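Local coordinates for protein LbaCas13a H328A (C2c2) (Lachnospiraceae bacterium NK4A179, PDB 5WLH) that probably uses its bound CRISPR guide RNA to recognise complementary RNA, which it cleaves as a Cas13a (C2c2) nuclease, at residues A[824-828]-A[1289-1294]; A[1296-1300]-A[1335-1341]. One frame throughout, in Å; residues are numbered along the deposited sequence.

Contact 1 (A[824-828]-A[1289-1294]); sequences MQKKS and YNILLQ. With nucleotides of chain B.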
# COMPACT_ATOMS: atom_id res chain seq x y z
N MET A 824 1.43 -9.83 -0.96
CA MET A 824 1.10 -8.68 -0.12
C MET A 824 2.00 -8.56 1.09
O MET A 824 2.09 -7.48 1.68
CB MET A 824 -0.34 -8.73 0.39
CG MET A 824 -1.39 -8.91 -0.63
SD MET A 824 -2.77 -9.78 0.13
CE MET A 824 -3.80 -8.52 0.81
N GLN A 825 2.61 -9.66 1.51
CA GLN A 825 3.43 -9.66 2.71
C GLN A 825 4.87 -9.39 2.30
O GLN A 825 5.39 -10.04 1.39
CB GLN A 825 3.33 -11.01 3.43
CG GLN A 825 3.41 -10.91 4.93
CD GLN A 825 2.68 -12.05 5.61
OE1 GLN A 825 3.25 -13.12 5.81
NE2 GLN A 825 1.41 -11.83 5.95
N LYS A 826 5.48 -8.41 2.95
CA LYS A 826 6.92 -8.25 2.82
C LYS A 826 7.61 -9.54 3.23
O LYS A 826 7.21 -10.19 4.19
CB LYS A 826 7.40 -7.11 3.68
CG LYS A 826 8.82 -6.71 3.40
CD LYS A 826 9.15 -5.42 4.13
CE LYS A 826 7.90 -4.56 4.30
NZ LYS A 826 7.15 -4.14 3.06
N LYS A 827 8.65 -9.91 2.49
CA LYS A 827 9.33 -11.17 2.74
C LYS A 827 10.49 -10.96 3.71
O LYS A 827 11.32 -10.06 3.53
CB LYS A 827 9.82 -11.80 1.44
CG LYS A 827 8.85 -11.67 0.28
CD LYS A 827 9.47 -12.12 -1.03
CE LYS A 827 9.11 -13.57 -1.35
NZ LYS A 827 9.77 -14.06 -2.59
N SER A 828 10.52 -11.77 4.76
CA SER A 828 11.64 -11.83 5.68
C SER A 828 12.75 -12.69 5.08
O SER A 828 12.60 -13.29 4.01
CB SER A 828 11.19 -12.39 7.02
OG SER A 828 10.86 -13.76 6.88
N TYR A 1289 2.43 -5.54 9.93
CA TYR A 1289 3.61 -6.40 9.95
C TYR A 1289 4.67 -5.90 8.96
O TYR A 1289 5.88 -5.88 9.27
CB TYR A 1289 3.17 -7.82 9.63
CG TYR A 1289 4.28 -8.78 9.29
CD1 TYR A 1289 4.90 -9.53 10.28
CD2 TYR A 1289 4.69 -8.96 7.97
CE1 TYR A 1289 5.92 -10.42 9.98
CE2 TYR A 1289 5.72 -9.85 7.66
CZ TYR A 1289 6.32 -10.57 8.67
OH TYR A 1289 7.33 -11.45 8.38
N ASN A 1290 4.24 -5.49 7.77
CA ASN A 1290 5.19 -4.99 6.76
C ASN A 1290 5.91 -3.74 7.25
O ASN A 1290 7.11 -3.59 7.03
CB ASN A 1290 4.47 -4.66 5.45
CG ASN A 1290 3.90 -5.87 4.76
OD1 ASN A 1290 4.24 -7.01 5.07
ND2 ASN A 1290 3.00 -5.62 3.80
N ILE A 1291 5.17 -2.80 7.86
CA ILE A 1291 5.80 -1.59 8.36
C ILE A 1291 6.91 -1.93 9.35
O ILE A 1291 8.02 -1.41 9.27
CB ILE A 1291 4.75 -0.66 9.00
CG1 ILE A 1291 3.83 -0.11 7.91
CG2 ILE A 1291 5.44 0.45 9.79
CD1 ILE A 1291 2.60 0.63 8.47
N LEU A 1292 6.62 -2.85 10.27
CA LEU A 1292 7.65 -3.28 11.22
C LEU A 1292 8.80 -3.99 10.52
O LEU A 1292 9.98 -3.76 10.85
CB LEU A 1292 7.03 -4.17 12.28
CG LEU A 1292 5.95 -3.37 13.02
CD1 LEU A 1292 4.95 -4.32 13.72
CD2 LEU A 1292 6.60 -2.43 14.02
N LEU A 1293 8.49 -4.87 9.57
CA LEU A 1293 9.54 -5.59 8.86
C LEU A 1293 10.43 -4.65 8.05
O LEU A 1293 11.63 -4.91 7.90
CB LEU A 1293 8.93 -6.66 7.97
CG LEU A 1293 9.88 -7.75 7.45
CD1 LEU A 1293 10.63 -8.35 8.61
CD2 LEU A 1293 9.09 -8.84 6.73
N GLN A 1294 9.86 -3.54 7.54
CA GLN A 1294 10.69 -2.55 6.85
C GLN A 1294 11.80 -2.04 7.75
O GLN A 1294 12.86 -1.60 7.25
CB GLN A 1294 9.86 -1.35 6.39
CG GLN A 1294 9.20 -1.56 5.05
CD GLN A 1294 8.04 -0.61 4.84
OE1 GLN A 1294 6.99 -1.00 4.32
NE2 GLN A 1294 8.23 0.64 5.24
P C B 30 3.10 -2.73 1.28
OP1 C B 30 3.73 -2.95 2.61
OP2 C B 30 3.18 -1.41 0.61
O5' C B 30 3.71 -3.78 0.25
C5' C B 30 3.99 -5.12 0.64
C4' C B 30 4.44 -5.93 -0.54
O4' C B 30 3.45 -5.86 -1.60
C3' C B 30 5.72 -5.45 -1.22
O3' C B 30 6.88 -5.88 -0.54
C2' C B 30 5.60 -6.03 -2.62
O2' C B 30 5.97 -7.39 -2.62
C1' C B 30 4.08 -5.95 -2.86
N1 C B 30 3.71 -4.77 -3.66
C2 C B 30 3.98 -4.84 -5.03
O2 C B 30 4.52 -5.85 -5.48
N3 C B 30 3.65 -3.81 -5.81
C4 C B 30 3.07 -2.75 -5.28
N4 C B 30 2.77 -1.76 -6.13
C5 C B 30 2.77 -2.64 -3.89
C6 C B 30 3.10 -3.69 -3.11
P A B 29 -1.85 0.38 -0.76
OP1 A B 29 -1.64 1.44 0.28
OP2 A B 29 -1.54 0.57 -2.21
O5' A B 29 -1.01 -0.93 -0.40
C5' A B 29 -1.06 -1.49 0.90
C4' A B 29 -0.74 -2.96 0.87
O4' A B 29 -1.57 -3.64 -0.09
C3' A B 29 0.67 -3.35 0.46
O3' A B 29 1.59 -3.20 1.52
C2' A B 29 0.49 -4.79 0.04
O2' A B 29 0.28 -5.61 1.18
C1' A B 29 -0.85 -4.69 -0.69
N9 A B 29 -0.64 -4.34 -2.11
C8 A B 29 -0.92 -3.17 -2.76
N7 A B 29 -0.59 -3.20 -4.04
C5 A B 29 -0.07 -4.46 -4.22
C6 A B 29 0.47 -5.10 -5.35
N6 A B 29 0.53 -4.49 -6.54
N1 A B 29 0.92 -6.35 -5.20
C2 A B 29 0.83 -6.93 -4.00
N3 A B 29 0.34 -6.43 -2.85
C4 A B 29 -0.09 -5.18 -3.04
P A B 8 -3.73 -15.01 1.48
OP1 A B 8 -3.15 -16.23 2.17
OP2 A B 8 -3.47 -14.74 0.05
O5' A B 8 -5.29 -15.12 1.76
C5' A B 8 -6.24 -14.72 0.80
C4' A B 8 -6.72 -13.33 1.11
O4' A B 8 -5.66 -12.38 0.84
C3' A B 8 -7.89 -12.86 0.25
O3' A B 8 -9.12 -13.26 0.82
C2' A B 8 -7.71 -11.35 0.21
O2' A B 8 -8.19 -10.77 1.42
C1' A B 8 -6.19 -11.23 0.20
N9 A B 8 -5.66 -11.19 -1.18
C8 A B 8 -4.89 -12.13 -1.83
N7 A B 8 -4.56 -11.78 -3.05
C5 A B 8 -5.14 -10.52 -3.21
C6 A B 8 -5.18 -9.62 -4.30
N6 A B 8 -4.55 -9.86 -5.44
N1 A B 8 -5.85 -8.45 -4.14
C2 A B 8 -6.47 -8.23 -2.97
N3 A B 8 -6.50 -9.01 -1.88
C4 A B 8 -5.83 -10.15 -2.08
O HOH W 1 7.79 -12.23 5.54
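The Tyr-1289 ring receives Lys-826 O at its edge, close to the ring plane, 3.8 Å from CE2, while Gln-825 CG comes up obliquely against the CD2-CE2 side. A water, also near the ring plane, lies by Tyr-1289 OH and joins it to Lys-826 O and Ser-828 N. The amide of Asn-1290 is used at both ends. Its ND2 donates to Met-824 O (3.0 Å), which lies almost in the amide plane, and also to OP1 of C30 of chain B (3.0 Å). Its OD1 accepts Lys-826 N at 2.8 Å, with the donor 54° above the carbonyl plane. Loop 824-828, between helices 805-813 and 843-861, is thus pinned to helix 1284-1294 where both meet the guide RNA. Met-824 O also accepts O2' of A29 of chain B at 2.7 Å, and Met-824 SD sits 3.5 Å from N9 of A8 of chain B. Turned away from its own backbone N at chi1 (-169°), the Lys-826 side chain slides past that of Leu-1293 in the opposite direction; Leu-1293 CD2 packs against Lys-826 O. Bends at chi3 and chi4 then carry NZ to a weak bond with Gln-1294 OE1 (3.4 Å); its stronger partner is an RNA phosphate, in a salt bridge.

Contact 2 (A[1296-1300]-A[1335-1341]); sequences FVNVR and GVYSEQF. With nucleotides of chain B.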
# COMPACT_ATOMS: atom_id res chain seq x y z
N PHE A 1296 13.21 -3.96 10.00
CA PHE A 1296 13.92 -5.20 10.33
C PHE A 1296 13.43 -5.84 11.62
O PHE A 1296 14.15 -6.61 12.26
CB PHE A 1296 15.44 -4.97 10.37
CG PHE A 1296 15.95 -4.40 9.09
CD1 PHE A 1296 15.98 -5.17 7.94
CD2 PHE A 1296 16.32 -3.07 9.01
CE1 PHE A 1296 16.42 -4.63 6.74
CE2 PHE A 1296 16.77 -2.54 7.82
CZ PHE A 1296 16.81 -3.32 6.68
N VAL A 1297 12.17 -5.58 11.98
CA VAL A 1297 11.54 -6.15 13.16
C VAL A 1297 10.48 -7.14 12.70
O VAL A 1297 9.55 -6.76 11.97
CB VAL A 1297 10.92 -5.05 14.05
CG1 VAL A 1297 10.22 -5.66 15.28
CG2 VAL A 1297 12.00 -4.07 14.48
N ASN A 1298 10.62 -8.41 13.10
CA ASN A 1298 9.66 -9.47 12.78
C ASN A 1298 8.74 -9.67 13.96
O ASN A 1298 9.21 -9.95 15.06
CB ASN A 1298 10.34 -10.80 12.52
CG ASN A 1298 10.92 -10.92 11.17
OD1 ASN A 1298 10.32 -11.50 10.26
ND2 ASN A 1298 12.14 -10.44 11.02
N VAL A 1299 7.42 -9.58 13.74
CA VAL A 1299 6.50 -9.81 14.85
C VAL A 1299 5.58 -10.96 14.48
O VAL A 1299 5.25 -11.18 13.31
CB VAL A 1299 5.71 -8.54 15.24
CG1 VAL A 1299 6.67 -7.40 15.52
CG2 VAL A 1299 4.68 -8.15 14.16
N ARG A 1300 5.20 -11.74 15.50
CA ARG A 1300 4.25 -12.84 15.35
C ARG A 1300 2.95 -12.44 16.04
O ARG A 1300 2.89 -12.34 17.27
CB ARG A 1300 4.80 -14.13 15.95
CG ARG A 1300 6.03 -14.66 15.23
CD ARG A 1300 6.50 -16.00 15.86
NE ARG A 1300 7.52 -16.67 15.07
CZ ARG A 1300 8.81 -16.71 15.39
NH1 ARG A 1300 9.23 -16.12 16.50
NH2 ARG A 1300 9.68 -17.35 14.62
N GLY A 1335 7.69 -13.54 20.48
CA GLY A 1335 6.84 -12.91 19.49
C GLY A 1335 7.51 -11.86 18.65
O GLY A 1335 6.95 -11.46 17.62
N VAL A 1336 8.70 -11.40 19.04
CA VAL A 1336 9.41 -10.32 18.35
C VAL A 1336 10.85 -10.77 18.16
O VAL A 1336 11.51 -11.15 19.13
CB VAL A 1336 9.36 -9.00 19.14
CG1 VAL A 1336 10.20 -7.91 18.45
CG2 VAL A 1336 7.90 -8.51 19.34
N TYR A 1337 11.33 -10.75 16.92
CA TYR A 1337 12.75 -11.00 16.70
C TYR A 1337 13.27 -10.10 15.60
O TYR A 1337 12.52 -9.59 14.76
CB TYR A 1337 13.04 -12.48 16.39
CG TYR A 1337 12.36 -13.04 15.17
CD1 TYR A 1337 11.05 -13.50 15.24
CD2 TYR A 1337 13.03 -13.15 13.95
CE1 TYR A 1337 10.42 -14.03 14.13
CE2 TYR A 1337 12.39 -13.67 12.83
CZ TYR A 1337 11.09 -14.11 12.94
OH TYR A 1337 10.44 -14.64 11.84
N SER A 1338 14.59 -9.89 15.63
CA SER A 1338 15.25 -9.05 14.64
C SER A 1338 15.49 -9.85 13.37
O SER A 1338 15.81 -11.03 13.42
CB SER A 1338 16.58 -8.53 15.18
OG SER A 1338 17.24 -7.75 14.20
N GLU A 1339 15.30 -9.19 12.23
CA GLU A 1339 15.88 -9.70 11.01
C GLU A 1339 17.39 -9.82 11.18
O GLU A 1339 18.01 -9.04 11.91
CB GLU A 1339 15.58 -8.76 9.84
CG GLU A 1339 14.18 -8.88 9.29
CD GLU A 1339 13.93 -10.21 8.60
OE1 GLU A 1339 13.44 -11.14 9.26
OE2 GLU A 1339 14.20 -10.32 7.39
N GLN A 1340 17.98 -10.78 10.48
CA GLN A 1340 19.42 -10.91 10.46
C GLN A 1340 19.98 -10.21 9.24
O GLN A 1340 19.37 -10.24 8.17
CB GLN A 1340 19.82 -12.39 10.46
CG GLN A 1340 19.24 -13.14 11.63
CD GLN A 1340 20.30 -13.66 12.55
OE1 GLN A 1340 20.91 -14.70 12.28
NE2 GLN A 1340 20.54 -12.95 13.65
N PHE A 1341 21.13 -9.57 9.41
CA PHE A 1341 21.90 -9.05 8.28
C PHE A 1341 22.90 -10.11 7.84
O PHE A 1341 23.45 -10.84 8.66
CB PHE A 1341 22.64 -7.77 8.67
CG PHE A 1341 21.77 -6.54 8.65
CD1 PHE A 1341 20.54 -6.53 8.01
CD2 PHE A 1341 22.20 -5.38 9.28
CE1 PHE A 1341 19.76 -5.38 7.99
CE2 PHE A 1341 21.43 -4.23 9.27
CZ PHE A 1341 20.21 -4.24 8.62
P C B 41 22.25 -1.11 2.93
OP1 C B 41 22.99 0.10 3.38
OP2 C B 41 21.62 -1.14 1.59
O5' C B 41 23.15 -2.43 2.99
C5' C B 41 24.16 -2.59 3.99
C4' C B 41 24.32 -4.04 4.43
O4' C B 41 23.22 -4.40 5.31
C3' C B 41 24.27 -5.10 3.34
O3' C B 41 25.51 -5.25 2.65
C2' C B 41 23.89 -6.35 4.11
O2' C B 41 25.01 -6.86 4.80
C1' C B 41 22.92 -5.77 5.15
N1 C B 41 21.51 -5.90 4.74
C2 C B 41 20.92 -7.16 4.81
O2 C B 41 21.61 -8.10 5.21
N3 C B 41 19.62 -7.32 4.45
C4 C B 41 18.92 -6.26 4.04
N4 C B 41 17.63 -6.43 3.69
C5 C B 41 19.50 -4.96 3.95
C6 C B 41 20.79 -4.82 4.31
P C B 40 21.68 -0.45 9.53
OP1 C B 40 21.22 -1.20 10.74
OP2 C B 40 23.08 -0.60 9.04
O5' C B 40 20.73 -0.85 8.33
C5' C B 40 21.06 -0.42 7.04
C4' C B 40 19.99 -0.76 6.06
O4' C B 40 18.79 -0.01 6.36
C3' C B 40 20.31 -0.40 4.62
O3' C B 40 21.10 -1.42 4.02
C2' C B 40 18.93 -0.24 3.99
O2' C B 40 18.41 -1.51 3.62
C1' C B 40 18.10 0.29 5.17
N1 C B 40 17.84 1.75 5.13
C2 C B 40 16.91 2.25 4.20
O2 C B 40 16.39 1.44 3.41
N3 C B 40 16.65 3.58 4.16
C4 C B 40 17.24 4.41 5.03
N4 C B 40 16.95 5.71 4.97
C5 C B 40 18.17 3.93 6.00
C6 C B 40 18.43 2.61 6.02
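Val-1297, Asn-1298 and Val-1299 pair with Ser-1338, Tyr-1337 and Val-1336 as antiparallel strands at the middle of a four-stranded sheet, directly after the Schellman motif (Phe-1296 is C') that ends helix 1284-1294. Among the backbone bonds, Asn-1298 and Tyr-1337 form the hydrogen-bonded pair, N to O in both directions (2.8 Å from Asn-1298 N to Tyr-1337 O). Glu-1339 N to Phe-1296 O and Arg-1300 N to Gly-1335 O extend the pairing at its two ends. Apolar contacts occupy the face bearing Val-1297, Val-1299 and Val-1336, where Val-1297 CG1 meets Val-1336 CG1 at 3.9 Å beneath helix 1357-1368. On the other face, with CG between its backbone N and carbonyl carbon (chi1 60°), the Tyr-1337 ring lies flat against Asn-1298: CB stands over the ring centre in a CH-pi contact (3.5 Å to the centroid), and the amide stacks on the ring. Arg-1300 sets one guanidinium face over Tyr-1337 CE1, the two planes 32° apart, while NH1 bonds to Asn-1334 O. A serine at Tyr-1337 would probably leave Asn-1298 CB and the guanidinium without the ring they pack on, the arginine end held mainly by Asn-1334 O. The aromatic pair is T-shaped: Phe-1341 turns its edge to the face of Phe-1296, planes at 81°. Phe-1341 also lays a face against C41 of chain B, and its CE2 lies 3.4 Å from OP1 of C40 of chain B.

Overall arrangement
From the N terminus, the chain first supplies loop 824-828; then 460 residues, more than half of them helical, separate it from 1289-1294 on helix 1284-1294, which closes contact 1. Contact 2 follows in series, neither nested in the first nor crossing it: strand 1297-1310 starts just beyond the helix, and strand 1336-1344 comes back after a short, strand-rich excursion through 1321-1330. The centres are about 10 Å apart, and the two contacts touch directly: Val-1297 N probably bonds to Leu-1292 O, and Ser-828 packs on Asn-1298 and Glu-1339. Loop, helix and sheet are thereby joined into one unit, which meets chain B nucleotides at both contacts.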